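Local coordinates for protein putative D-lactate dehydrogenase (Chlamydomonas reinhardtii, PDB 4ZGS) that reduces pyruvate as the pyruvate reductase of the algal chloroplast, probably yielding D-lactate with NADH as the hydride donor, at residues A[33-38]-A[78-83]; A[68-73]-A[92-97]; A[105-110]-A[127-132]; A[174-179]-A[200-205]; A[231-236]-A[256-261]. One frame throughout, in Å; residues are numbered along the deposited sequence.

Contact 1: residues A[33-38]-A[78-83]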
# COMPACT_ATOMS: atom_id res chain seq x y z
N ALA A 33 5.39 -4.81 46.77
CA ALA A 33 5.51 -6.00 45.95
C ALA A 33 4.31 -6.97 46.11
O ALA A 33 3.95 -7.69 45.18
CB ALA A 33 6.81 -6.72 46.26
N THR A 34 3.70 -6.96 47.29
CA THR A 34 2.58 -7.86 47.58
C THR A 34 1.32 -7.40 46.85
O THR A 34 0.29 -8.08 46.89
CB THR A 34 2.27 -7.94 49.11
OG1 THR A 34 1.79 -6.67 49.58
CG2 THR A 34 3.51 -8.34 49.93
N THR A 35 1.36 -6.23 46.23
CA THR A 35 0.22 -5.77 45.44
C THR A 35 -0.04 -6.71 44.26
O THR A 35 0.90 -7.16 43.60
CB THR A 35 0.44 -4.33 44.91
OG1 THR A 35 0.83 -3.46 45.99
CG2 THR A 35 -0.83 -3.79 44.27
N ARG A 36 -1.33 -7.01 44.02
CA ARG A 36 -1.77 -7.81 42.88
C ARG A 36 -2.42 -6.89 41.85
O ARG A 36 -3.48 -6.30 42.11
CB ARG A 36 -2.76 -8.90 43.30
CG ARG A 36 -2.15 -10.10 44.01
CD ARG A 36 -3.24 -11.06 44.44
NE ARG A 36 -3.96 -11.65 43.30
CZ ARG A 36 -3.56 -12.70 42.59
NH1 ARG A 36 -2.41 -13.31 42.86
NH2 ARG A 36 -4.31 -13.14 41.60
N CYS A 37 -1.80 -6.82 40.67
CA CYS A 37 -2.20 -5.89 39.62
C CYS A 37 -2.68 -6.59 38.34
O CYS A 37 -2.01 -7.48 37.81
CB CYS A 37 -1.03 -5.00 39.27
SG CYS A 37 -0.37 -3.97 40.57
N ILE A 38 -3.85 -6.19 37.85
CA ILE A 38 -4.29 -6.67 36.55
C ILE A 38 -4.27 -5.52 35.53
O ILE A 38 -4.72 -4.43 35.85
CB ILE A 38 -5.71 -7.34 36.65
CG1 ILE A 38 -6.19 -7.86 35.28
CG2 ILE A 38 -6.74 -6.39 37.24
CD1 ILE A 38 -7.37 -8.86 35.37
N GLY A 78 -9.79 -11.04 42.90
CA GLY A 78 -8.64 -11.25 43.75
C GLY A 78 -7.62 -10.13 43.63
O GLY A 78 -6.77 -9.97 44.49
N TYR A 79 -7.68 -9.38 42.54
CA TYR A 79 -6.71 -8.33 42.30
C TYR A 79 -7.00 -6.98 42.98
O TYR A 79 -8.14 -6.61 43.24
CB TYR A 79 -6.50 -8.12 40.81
CG TYR A 79 -5.77 -9.29 40.19
CD1 TYR A 79 -4.39 -9.25 40.02
CD2 TYR A 79 -6.44 -10.43 39.80
CE1 TYR A 79 -3.71 -10.32 39.47
CE2 TYR A 79 -5.77 -11.49 39.23
CZ TYR A 79 -4.41 -11.43 39.07
OH TYR A 79 -3.74 -12.48 38.52
N ASP A 80 -5.91 -6.30 43.32
CA ASP A 80 -5.98 -5.06 44.06
C ASP A 80 -6.16 -3.81 43.22
O ASP A 80 -6.92 -2.91 43.59
CB ASP A 80 -4.71 -4.95 44.90
CG ASP A 80 -4.57 -6.13 45.83
OD1 ASP A 80 -5.51 -6.36 46.63
OD2 ASP A 80 -3.56 -6.85 45.73
N VAL A 81 -5.47 -3.76 42.09
CA VAL A 81 -5.47 -2.60 41.22
C VAL A 81 -5.59 -3.00 39.77
O VAL A 81 -4.93 -3.95 39.31
CB VAL A 81 -4.20 -1.72 41.43
CG1 VAL A 81 -2.98 -2.59 41.58
CG2 VAL A 81 -4.04 -0.72 40.29
N ALA A 82 -6.46 -2.30 39.06
CA ALA A 82 -6.67 -2.55 37.64
C ALA A 82 -5.99 -1.44 36.83
O ALA A 82 -6.26 -0.26 37.05
CB ALA A 82 -8.18 -2.63 37.32
N VAL A 83 -5.08 -1.80 35.94
CA VAL A 83 -4.50 -0.80 35.07
C VAL A 83 -5.21 -0.76 33.72
O VAL A 83 -5.25 -1.75 32.97
CB VAL A 83 -3.01 -1.00 34.86
CG1 VAL A 83 -2.46 0.16 34.03
CG2 VAL A 83 -2.28 -1.06 36.19

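Contact 2: residues A[68-73]-A[92-97]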
# COMPACT_ATOMS: atom_id res chain seq x y z
N LEU A 68 -11.24 -3.96 28.65
CA LEU A 68 -12.08 -4.25 29.78
C LEU A 68 -13.57 -4.11 29.46
O LEU A 68 -14.02 -3.11 28.91
CB LEU A 68 -11.69 -3.35 30.96
CG LEU A 68 -12.61 -3.25 32.17
CD1 LEU A 68 -12.68 -4.59 32.89
CD2 LEU A 68 -12.03 -2.18 33.07
N ASP A 69 -14.32 -5.15 29.83
CA ASP A 69 -15.78 -5.21 29.72
C ASP A 69 -16.40 -5.62 31.02
O ASP A 69 -15.75 -5.68 32.07
CB ASP A 69 -16.27 -6.24 28.70
CG ASP A 69 -15.75 -5.99 27.34
OD1 ASP A 69 -15.58 -4.80 27.01
OD2 ASP A 69 -15.50 -6.97 26.62
N LYS A 70 -17.67 -5.95 30.91
CA LYS A 70 -18.47 -6.41 32.00
C LYS A 70 -18.02 -7.85 32.20
O LYS A 70 -17.78 -8.32 33.32
CB LYS A 70 -19.97 -6.31 31.65
CG LYS A 70 -20.48 -4.88 31.41
CD LYS A 70 -21.98 -4.81 31.06
CE LYS A 70 -22.30 -5.52 29.73
NZ LYS A 70 -21.77 -4.81 28.52
N ASP A 71 -17.91 -8.54 31.07
CA ASP A 71 -17.29 -9.86 30.96
C ASP A 71 -15.79 -10.03 31.26
O ASP A 71 -15.38 -11.07 31.77
CB ASP A 71 -17.56 -10.39 29.55
CG ASP A 71 -19.03 -10.67 29.32
OD1 ASP A 71 -19.77 -10.83 30.31
OD2 ASP A 71 -19.44 -10.72 28.15
N THR A 72 -14.96 -9.02 31.00
CA THR A 72 -13.54 -9.22 31.30
C THR A 72 -13.15 -8.62 32.64
O THR A 72 -11.99 -8.69 33.06
CB THR A 72 -12.65 -8.62 30.21
OG1 THR A 72 -13.00 -7.25 30.01
CG2 THR A 72 -12.84 -9.40 28.90
N ALA A 73 -14.14 -8.14 33.37
CA ALA A 73 -13.90 -7.55 34.67
C ALA A 73 -13.82 -8.67 35.68
O ALA A 73 -13.14 -8.60 36.68
CB ALA A 73 -15.01 -6.58 35.03
N ALA A 92 -20.83 2.75 34.39
CA ALA A 92 -21.33 2.45 35.73
C ALA A 92 -21.40 0.95 36.03
O ALA A 92 -21.26 0.54 37.18
CB ALA A 92 -22.68 3.10 35.93
N SER A 93 -21.60 0.13 35.00
CA SER A 93 -21.79 -1.31 35.21
C SER A 93 -20.50 -2.12 35.46
O SER A 93 -20.51 -3.04 36.28
CB SER A 93 -22.55 -1.93 34.03
OG SER A 93 -21.80 -1.88 32.83
N VAL A 94 -19.39 -1.79 34.79
CA VAL A 94 -18.18 -2.59 34.99
C VAL A 94 -17.47 -2.21 36.30
O VAL A 94 -16.75 -3.04 36.87
CB VAL A 94 -17.15 -2.46 33.83
CG1 VAL A 94 -17.77 -2.87 32.50
CG2 VAL A 94 -16.62 -1.06 33.72
N ILE A 95 -17.70 -0.99 36.79
CA ILE A 95 -17.14 -0.59 38.08
C ILE A 95 -17.80 -1.45 39.14
O ILE A 95 -17.22 -1.72 40.19
CB ILE A 95 -17.33 0.92 38.39
CG1 ILE A 95 -16.30 1.76 37.61
CG2 ILE A 95 -17.06 1.19 39.86
CD1 ILE A 95 -16.82 2.42 36.35
N LYS A 96 -19.01 -1.91 38.85
CA LYS A 96 -19.74 -2.68 39.84
C LYS A 96 -19.05 -4.03 39.97
O LYS A 96 -18.87 -4.53 41.07
CB LYS A 96 -21.21 -2.86 39.43
CG LYS A 96 -22.08 -3.47 40.52
CD LYS A 96 -23.56 -3.51 40.12
CE LYS A 96 -24.42 -4.08 41.25
NZ LYS A 96 -25.88 -4.11 40.93
N GLU A 97 -18.61 -4.58 38.85
CA GLU A 97 -18.01 -5.90 38.90
C GLU A 97 -16.57 -5.89 39.36
O GLU A 97 -16.13 -6.81 40.05
CB GLU A 97 -18.11 -6.56 37.52
CG GLU A 97 -19.54 -6.83 37.11
CD GLU A 97 -20.27 -7.59 38.17
OE1 GLU A 97 -19.68 -8.57 38.67
OE2 GLU A 97 -21.39 -7.19 38.54

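Contact 3: residues A[105-110]-A[127-132]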
# COMPACT_ATOMS: atom_id res chain seq x y z
N LEU A 105 -8.34 0.21 43.43
CA LEU A 105 -7.66 1.29 42.71
C LEU A 105 -7.65 1.05 41.21
O LEU A 105 -7.31 -0.04 40.74
CB LEU A 105 -6.23 1.47 43.21
CG LEU A 105 -5.46 2.56 42.47
CD1 LEU A 105 -6.02 3.91 42.87
CD2 LEU A 105 -3.99 2.48 42.81
N ILE A 106 -8.01 2.08 40.47
CA ILE A 106 -7.88 2.02 39.04
C ILE A 106 -6.80 2.98 38.61
O ILE A 106 -6.91 4.18 38.87
CB ILE A 106 -9.23 2.35 38.34
CG1 ILE A 106 -10.19 1.17 38.43
CG2 ILE A 106 -9.00 2.75 36.86
CD1 ILE A 106 -11.59 1.50 37.97
N ALA A 107 -5.77 2.47 37.94
CA ALA A 107 -4.70 3.34 37.42
C ALA A 107 -4.76 3.42 35.91
O ALA A 107 -4.62 2.42 35.20
CB ALA A 107 -3.32 2.84 37.84
N LEU A 108 -4.98 4.63 35.41
CA LEU A 108 -4.95 4.88 33.99
C LEU A 108 -3.50 5.08 33.56
O LEU A 108 -2.77 5.85 34.18
CB LEU A 108 -5.78 6.12 33.64
CG LEU A 108 -7.32 6.21 33.63
CD1 LEU A 108 -8.00 5.01 32.93
CD2 LEU A 108 -7.88 6.43 35.00
N ARG A 109 -3.10 4.40 32.49
CA ARG A 109 -1.79 4.49 31.86
C ARG A 109 -1.86 5.68 30.92
O ARG A 109 -1.15 5.71 29.91
CB ARG A 109 -1.42 3.25 31.04
CG ARG A 109 -1.46 1.90 31.68
CD ARG A 109 -2.18 0.90 30.75
NE ARG A 109 -1.74 1.10 29.40
CZ ARG A 109 -2.31 0.62 28.31
NH1 ARG A 109 -3.38 -0.18 28.38
NH2 ARG A 109 -1.80 0.93 27.12
N CYS A 110 -2.86 6.52 31.13
CA CYS A 110 -3.11 7.66 30.24
C CYS A 110 -3.57 8.89 31.04
O CYS A 110 -3.72 8.82 32.24
CB CYS A 110 -4.19 7.27 29.22
SG CYS A 110 -5.70 6.67 30.06
N ARG A 127 -11.00 3.77 43.87
CA ARG A 127 -10.33 5.05 43.67
C ARG A 127 -9.60 5.03 42.33
O ARG A 127 -9.02 4.01 41.95
CB ARG A 127 -9.34 5.34 44.79
CG ARG A 127 -9.97 5.31 46.15
CD ARG A 127 -8.98 5.56 47.24
NE ARG A 127 -8.38 6.88 47.18
CZ ARG A 127 -7.47 7.30 48.06
NH1 ARG A 127 -7.09 6.50 49.04
NH2 ARG A 127 -6.97 8.53 47.97
N VAL A 128 -9.64 6.16 41.64
CA VAL A 128 -9.06 6.27 40.32
C VAL A 128 -7.83 7.19 40.31
O VAL A 128 -7.89 8.34 40.75
CB VAL A 128 -10.09 6.78 39.29
CG1 VAL A 128 -9.45 6.86 37.92
CG2 VAL A 128 -11.31 5.85 39.25
N VAL A 129 -6.73 6.69 39.77
CA VAL A 129 -5.53 7.48 39.68
C VAL A 129 -5.13 7.55 38.19
O VAL A 129 -5.76 6.91 37.35
CB VAL A 129 -4.45 6.89 40.57
CG1 VAL A 129 -3.34 6.28 39.74
CG2 VAL A 129 -3.92 7.95 41.48
N ARG A 130 -4.14 8.35 37.84
CA ARG A 130 -4.02 8.78 36.44
C ARG A 130 -2.65 9.32 36.04
O ARG A 130 -1.86 9.70 36.89
CB ARG A 130 -5.09 9.84 36.26
CG ARG A 130 -5.08 10.68 35.07
CD ARG A 130 -5.94 11.92 35.43
NE ARG A 130 -6.10 12.87 34.33
CZ ARG A 130 -5.78 14.16 34.38
NH1 ARG A 130 -5.28 14.68 35.49
NH2 ARG A 130 -5.96 14.92 33.32
N VAL A 131 -2.32 9.35 34.76
CA VAL A 131 -1.12 10.11 34.38
C VAL A 131 -1.45 11.42 33.66
O VAL A 131 -1.76 11.41 32.47
CB VAL A 131 -0.17 9.31 33.50
CG1 VAL A 131 1.02 10.19 33.12
CG2 VAL A 131 0.26 8.05 34.22
N PRO A 132 -1.34 12.55 34.36
CA PRO A 132 -1.78 13.81 33.76
C PRO A 132 -0.86 14.40 32.66
O PRO A 132 -1.38 15.14 31.83
CB PRO A 132 -1.88 14.76 34.96
CG PRO A 132 -0.97 14.18 35.98
CD PRO A 132 -0.88 12.70 35.75

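Contact 4: residues A[174-179]-A[200-205]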
# COMPACT_ATOMS: atom_id res chain seq x y z
N VAL A 174 8.08 21.85 -0.77
CA VAL A 174 8.16 23.26 -0.40
C VAL A 174 9.14 23.47 0.76
O VAL A 174 9.24 22.62 1.65
CB VAL A 174 6.77 23.78 -0.02
CG1 VAL A 174 6.86 24.82 1.05
CG2 VAL A 174 6.08 24.33 -1.26
N GLU A 175 9.86 24.60 0.76
CA GLU A 175 10.75 24.97 1.87
C GLU A 175 10.03 25.51 3.10
O GLU A 175 9.11 26.32 2.99
CB GLU A 175 11.76 26.03 1.43
CG GLU A 175 13.01 25.48 0.81
CD GLU A 175 14.02 26.57 0.46
OE1 GLU A 175 13.79 27.77 0.81
OE2 GLU A 175 15.04 26.22 -0.20
N MET A 176 10.50 25.12 4.28
CA MET A 176 9.91 25.65 5.50
C MET A 176 10.59 26.91 6.06
O MET A 176 9.95 27.65 6.82
CB MET A 176 9.91 24.55 6.55
CG MET A 176 8.61 24.38 7.31
SD MET A 176 8.96 22.98 8.34
CE MET A 176 9.58 21.94 7.02
N ARG A 177 11.82 27.19 5.62
CA ARG A 177 12.64 28.15 6.34
C ARG A 177 11.99 29.49 6.65
O ARG A 177 12.05 29.94 7.79
CB ARG A 177 13.96 28.47 5.64
CG ARG A 177 14.77 29.43 6.53
CD ARG A 177 16.26 29.53 6.25
NE ARG A 177 16.90 30.36 7.28
CZ ARG A 177 18.20 30.61 7.36
NH1 ARG A 177 19.05 30.10 6.48
NH2 ARG A 177 18.65 31.36 8.37
N HIS A 178 11.45 30.19 5.69
CA HIS A 178 10.94 31.50 6.09
C HIS A 178 9.42 31.59 6.26
O HIS A 178 8.87 32.67 6.37
CB HIS A 178 11.51 32.57 5.16
CG HIS A 178 12.99 32.73 5.33
ND1 HIS A 178 13.91 32.17 4.47
CD2 HIS A 178 13.71 33.37 6.28
CE1 HIS A 178 15.13 32.46 4.88
NE2 HIS A 178 15.04 33.19 5.97
N LYS A 179 8.74 30.45 6.23
CA LYS A 179 7.28 30.40 6.32
C LYS A 179 6.70 30.94 7.64
O LYS A 179 7.31 30.82 8.70
CB LYS A 179 6.81 28.96 6.12
CG LYS A 179 7.26 28.37 4.81
CD LYS A 179 6.76 29.24 3.66
CE LYS A 179 7.46 28.90 2.35
NZ LYS A 179 6.96 27.61 1.78
N ILE A 200 13.53 25.83 13.55
CA ILE A 200 13.67 25.41 12.14
C ILE A 200 13.92 26.63 11.28
O ILE A 200 14.51 26.55 10.21
CB ILE A 200 12.43 24.61 11.67
CG1 ILE A 200 12.44 23.24 12.35
CG2 ILE A 200 12.35 24.46 10.11
CD1 ILE A 200 11.13 22.53 12.31
N GLY A 201 13.57 27.79 11.82
CA GLY A 201 13.74 29.02 11.10
C GLY A 201 12.46 29.69 10.66
O GLY A 201 12.52 30.75 10.05
N CYS A 202 11.31 29.14 11.02
CA CYS A 202 10.05 29.75 10.63
C CYS A 202 9.81 31.07 11.35
O CYS A 202 10.36 31.33 12.42
CB CYS A 202 8.88 28.79 10.92
SG CYS A 202 9.02 27.17 10.08
N LYS A 203 8.93 31.90 10.78
CA LYS A 203 8.48 33.08 11.50
C LYS A 203 7.26 32.63 12.26
O LYS A 203 6.19 32.43 11.69
CB LYS A 203 8.13 34.22 10.55
CG LYS A 203 9.24 34.61 9.58
CD LYS A 203 8.73 35.59 8.56
CE LYS A 203 9.78 35.93 7.54
NZ LYS A 203 9.24 36.89 6.50
N VAL A 204 7.39 32.52 13.57
CA VAL A 204 6.34 31.92 14.36
C VAL A 204 5.50 33.00 15.00
O VAL A 204 6.00 34.00 15.50
CB VAL A 204 6.92 30.99 15.41
CG1 VAL A 204 5.79 30.27 16.16
CG2 VAL A 204 7.86 30.00 14.76
N PHE A 205 4.19 32.81 14.95
CA PHE A 205 3.27 33.72 15.62
C PHE A 205 2.42 32.85 16.51
O PHE A 205 2.32 31.65 16.28
CB PHE A 205 2.45 34.54 14.61
CG PHE A 205 3.28 35.53 13.84
CD1 PHE A 205 4.08 35.11 12.79
CD2 PHE A 205 3.29 36.87 14.19
CE1 PHE A 205 4.85 36.00 12.09
CE2 PHE A 205 4.06 37.78 13.49
CZ PHE A 205 4.85 37.34 12.44

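Contact 5: residues A[231-236]-A[256-261]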
# COMPACT_ATOMS: atom_id res chain seq x y z
N MET A 231 -2.66 35.35 8.37
CA MET A 231 -1.28 35.44 7.91
C MET A 231 -0.55 34.11 7.75
O MET A 231 0.53 34.08 7.17
CB MET A 231 -0.47 36.31 8.86
CG MET A 231 -0.26 35.70 10.25
SD MET A 231 0.86 36.73 11.27
CE MET A 231 0.23 36.37 12.90
N SER A 232 -1.12 33.01 8.24
CA SER A 232 -0.33 31.79 8.39
C SER A 232 -0.28 30.87 7.17
O SER A 232 -1.31 30.58 6.55
CB SER A 232 -0.82 31.02 9.61
OG SER A 232 -0.72 31.85 10.77
N ASP A 233 0.92 30.39 6.86
CA ASP A 233 1.12 29.35 5.86
C ASP A 233 0.79 28.03 6.50
O ASP A 233 0.35 27.07 5.84
CB ASP A 233 2.57 29.33 5.37
CG ASP A 233 2.98 30.62 4.66
OD1 ASP A 233 2.30 31.03 3.69
OD2 ASP A 233 4.02 31.21 5.07
N ILE A 234 1.06 28.00 7.80
CA ILE A 234 0.89 26.85 8.65
C ILE A 234 0.24 27.22 9.97
O ILE A 234 0.69 28.16 10.65
CB ILE A 234 2.22 26.18 8.96
CG1 ILE A 234 2.98 25.89 7.67
CG2 ILE A 234 1.98 24.93 9.74
CD1 ILE A 234 4.39 25.40 7.92
N VAL A 235 -0.81 26.48 10.30
CA VAL A 235 -1.50 26.59 11.57
C VAL A 235 -1.47 25.26 12.29
O VAL A 235 -1.81 24.22 11.70
CB VAL A 235 -2.94 27.03 11.37
CG1 VAL A 235 -3.68 26.98 12.68
CG2 VAL A 235 -2.98 28.44 10.80
N THR A 236 -1.03 25.27 13.54
CA THR A 236 -0.97 24.05 14.33
C THR A 236 -1.74 24.21 15.64
O THR A 236 -1.45 25.11 16.42
CB THR A 236 0.47 23.63 14.62
OG1 THR A 236 0.45 22.51 15.51
CG2 THR A 236 1.24 24.76 15.32
N LYS A 256 -11.34 32.69 6.47
CA LYS A 256 -10.47 33.75 6.99
C LYS A 256 -8.99 33.38 6.85
O LYS A 256 -8.12 34.23 6.99
CB LYS A 256 -10.76 34.07 8.45
CG LYS A 256 -12.10 34.74 8.69
CD LYS A 256 -12.23 35.19 10.13
CE LYS A 256 -12.18 34.00 11.07
NZ LYS A 256 -12.47 34.37 12.48
N MET A 257 -8.70 32.10 6.61
CA MET A 257 -7.32 31.66 6.50
C MET A 257 -6.72 32.03 5.17
O MET A 257 -7.39 32.58 4.30
CB MET A 257 -7.22 30.16 6.72
CG MET A 257 -7.65 29.75 8.09
SD MET A 257 -7.79 27.95 8.27
CE MET A 257 -6.07 27.53 8.52
N LYS A 258 -5.44 31.72 5.02
CA LYS A 258 -4.67 32.03 3.83
C LYS A 258 -4.69 30.86 2.84
O LYS A 258 -4.40 29.72 3.22
CB LYS A 258 -3.24 32.39 4.22
CG LYS A 258 -2.41 32.95 3.10
CD LYS A 258 -1.03 33.40 3.59
CE LYS A 258 0.01 32.92 2.61
NZ LYS A 258 1.37 33.30 3.00
N LYS A 259 -5.04 31.15 1.59
CA LYS A 259 -5.21 30.10 0.60
C LYS A 259 -3.98 29.21 0.47
O LYS A 259 -2.90 29.68 0.17
CB LYS A 259 -5.55 30.69 -0.77
CG LYS A 259 -5.73 29.62 -1.86
CD LYS A 259 -6.56 30.11 -3.04
CE LYS A 259 -6.90 28.99 -4.02
NZ LYS A 259 -7.71 29.57 -5.13
N GLY A 260 -4.18 27.92 0.66
CA GLY A 260 -3.09 26.98 0.55
C GLY A 260 -2.54 26.62 1.91
O GLY A 260 -1.56 25.88 2.00
N VAL A 261 -3.19 27.11 2.96
CA VAL A 261 -2.72 26.88 4.32
C VAL A 261 -2.65 25.40 4.66
O VAL A 261 -3.50 24.64 4.26
CB VAL A 261 -3.64 27.52 5.37
CG1 VAL A 261 -5.02 26.88 5.34
CG2 VAL A 261 -3.03 27.29 6.73

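Contact 1: residues A[33-38]-A[78-83]
Arg36 and Tyr79 meet at the entry to two neighbouring parallel strands, 36-39 and 81-84, in the flavodoxin-like five-stranded sheet of a D-2-hydroxyacid dehydrogenase. Followed outward, the arginine begins with CB, 3.7 Å from CD1 of Tyr79 and also beside OD2 of Asp80. Its CD then passes the Gly78 carbonyl, 3.7 Å from Gly78 O, before a bend at chi3 (65°) carries the guanidinium over the phenol. CZ of Arg36 lies 4.1 Å from the centroid of the Tyr79 ring, a cation-pi contact in which NH2 comes down on the ring face; the two planes are 41° apart. The opposite face receives CB of Ile38 in a CH-pi contact. A leucine in place of Tyr79 would probably deprive the Arg36 cation of its aromatic platform and leave the guanidinium freer to turn, with Ile38 CB also losing its ring partner. Deeper in, SG of Cys37 packs on CG1 of Val81, on the sheet face opposite the one that carries Ile38 and Ala82. Arg36 N gives its hydrogen to the anti lone pair of Asp80 OD2 (2.8 Å), while Arg36 O is doubly gripped, by Asp80 N at 2.7 Å and by Val81 N at 3.2 Å.

Contact 2: residues A[68-73]-A[92-97]
OG of Ser93 is hydrogen-bonded to Asp91 OD1 just before the segment, and across the contact it is flanked by the aliphatic part of Lys70, with the lysine CD 3.4 Å from Ser93 OG. This is a polar-to-methylene touch and not a bond; no hydrogen bond joins residues 68-73 to residues 92-97, so the pairing illustrates how a loop can be seated on a helix by shape. Most of the seating falls to Val94. One of its methyls, CG1, stands beside the backbone N (chi1 -58°), a rotation that turns it to the peptide linking Asp69 and Lys70: Val94 CG1 lies 3.4 Å from Asp69 C. The same methyl also touches the start of the lysine side chain, Lys70 CG being 3.5 Å from Val94 CG1, and the two side chains are roughly perpendicular. Beyond CD the lysine chain folds back at chi3 and chi4. One helical turn further on, CB of Ala73 rests against CB of Glu97 at 4.0 Å, whereas the glutamate carboxylate swings away from the loop. The loop has its own internal bracing: Asp69 N donates to Thr72 OG1, a bond modelled so short that its length is doubtful, and Thr72 OG1 is also bonded to Pro67 O. Ala73 and Leu68 add contacts with Leu98 of the same helix. The arrangement joins the connection between strands 60-63 and 81-84 to helix 92-101, one of the helices flanking the parallel sheet of an alternating alpha/beta domain of the flavodoxin-like type.

Contact 3: residues A[105-110]-A[127-132]
With Leu105 CG turned opposite its backbone N (chi1 178°) and Leu108 CG set beside its own (chi1 -74°), both leucines lean across to the neighbouring strand, Leu105 toward the carbonyl of Arg127 and Leu108 toward Val128. The strands 105-108 and 127-129 are the two arms of a beta-alpha-beta unit whose crossover is helix 118-124, and they run parallel at the border of the five-stranded sheet. Their hydrogen bonds step from strand to strand: Ile106 N gives to Arg127 O at 2.6 Å, Val129 N to Ile106 O at 2.7 Å, and Leu108 N to Val129 O at 3.1 Å.

On one face of the pair, CD1 of Leu105 packs 4.1 Å from CB of Val129, and the CG1 branch of Val129 comes to 3.9 Å from Ala107 CB; helix 341-359 covers this face. On the other, CD2 of Leu108 meets the CG1 methyl of Val128 at 3.3 Å, at a slant, while the CG2 branch of Val128 lies beside Ile106 CB. The polar ends leave the sheet: the Arg127 guanidinium forms a salt bridge with Glu367, and Arg130 NE bonds to Ala111 O. Past the strands the chains stay paired near the cofactor, the Cys110 side chain being about 7 Å from bound NAD. There the backbone bond from Val131 N to Cys110 O, 2.9 Å long, joins the two segments once more.

Contact 4: residues A[174-179]-A[200-205]
A type I turn from Met176 to Lys179, closed by Lys179 N to Met176 O, delivers the Lys179 carbonyl to the incoming strand, where Lys203 N donates to Lys179 O at 2.8 Å. Facing the turn is Gly201, whose positive phi (111°) ends the preceding helix in a Schellman motif; a beta carbon there would crowd Arg177 CG. The modelled approach of the Arg177 and Gly201 carbonyl oxygens is too close to be trusted. Cys202 packs against the turn, its SG 4.0 Å from CG of Met176 and its CB 3.4 Å from Lys179 O. Further along the methionine, SD reaches CG2 of Ile200 at 4.1 Å, the two side chains slanting across one another.

The place is the opening of a Rossmann fold: residues 174-179 lead into strand 180-184, helix 188-200 follows, and residues 200-205 turn into strand 203-207 beside the first. Lys203 is stretched out beyond CG, and its methylenes run alongside the turn, with CE 3.6 Å from His178 O. The CG of Arg177 sits over one face of the His178 ring, 3.4 Å above its plane. Across the subunit boundary, NH1 of Arg177 forms a salt bridge with Glu137 of the second subunit, and OE2 of Glu175 bonds to Ser135 and Ser138 there. Ile200 packs on Ile200 of that same second subunit.

Contact 5: residues A[231-236]-A[256-261]
Asp233 and Lys258 form a salt bridge, with NZ of the lysine 2.5 Å from OD1 of the aspartate. The two side chains run side by side in the same direction, and the ammonium meets OD1 on its syn side, 32° out of the carboxylate plane. Lys258 gets there with CG opposite its backbone N (chi1 -170°) and a bend at chi3, which lays CE close to the same oxygen, 3.2 Å from Asp233 OD1. The other oxygen, OD2, accepts from Val180 N, so both carboxylate oxygens have partners, which probably restrains its rotation. Replacing Asp233 by an alanine would probably leave the Lys258 ammonium without its charge mate and Val180 N without this acceptor.

Among the weaker contacts to backbone carbonyls, CA of Val261 lies 3.4 Å from Asp233 O in a CA-H...O contact, whereas CB of Lys258, 3.5 Å from Ser232 O, is in plain van der Waals packing. A type II turn from Lys258 to Val261, closed by a weak bond, brings these two residues against the consecutive carbonyls of Ser232 and Asp233, just before strand 234-237.

The apolar contacts gather on Val235. Its CG2 methyl meets the end of Met257 tip to tip, 3.9 Å from Met257 CE, and also lies 4.2 Å from CG2 of Val261.

The whole sits where residues following helix 225-231 enter strand 234-237 and the loop after helix 251-254 enters strand 261-265, adjacent parallel strands of the NAD-binding Rossmann sheet; strand 180-184 borders 234-237 on its other side.

The five contacts fall into two groups, one for each parallel alpha/beta sheet of the chain. Contacts 1, 2 and 3 belong to the five-stranded sheet: contacts 1 and 3 lie about 13 Å apart between centres and touch through strands 81-84 and 105-108, which helix 92-101 of contact 2 connects in sequence; the segments of contacts 1 and 2 alternate along the chain. Contacts 4 and 5, also about 13 Å apart between centres, share the six-stranded Rossmann sheet and touch where Phe205 packs on Met231. Centres of contacts 1 and 4 are about 50 Å apart, on opposite sides of the chain's centre. This two-domain layout places NAD between them, as in D-2-hydroxyacid dehydrogenases generally.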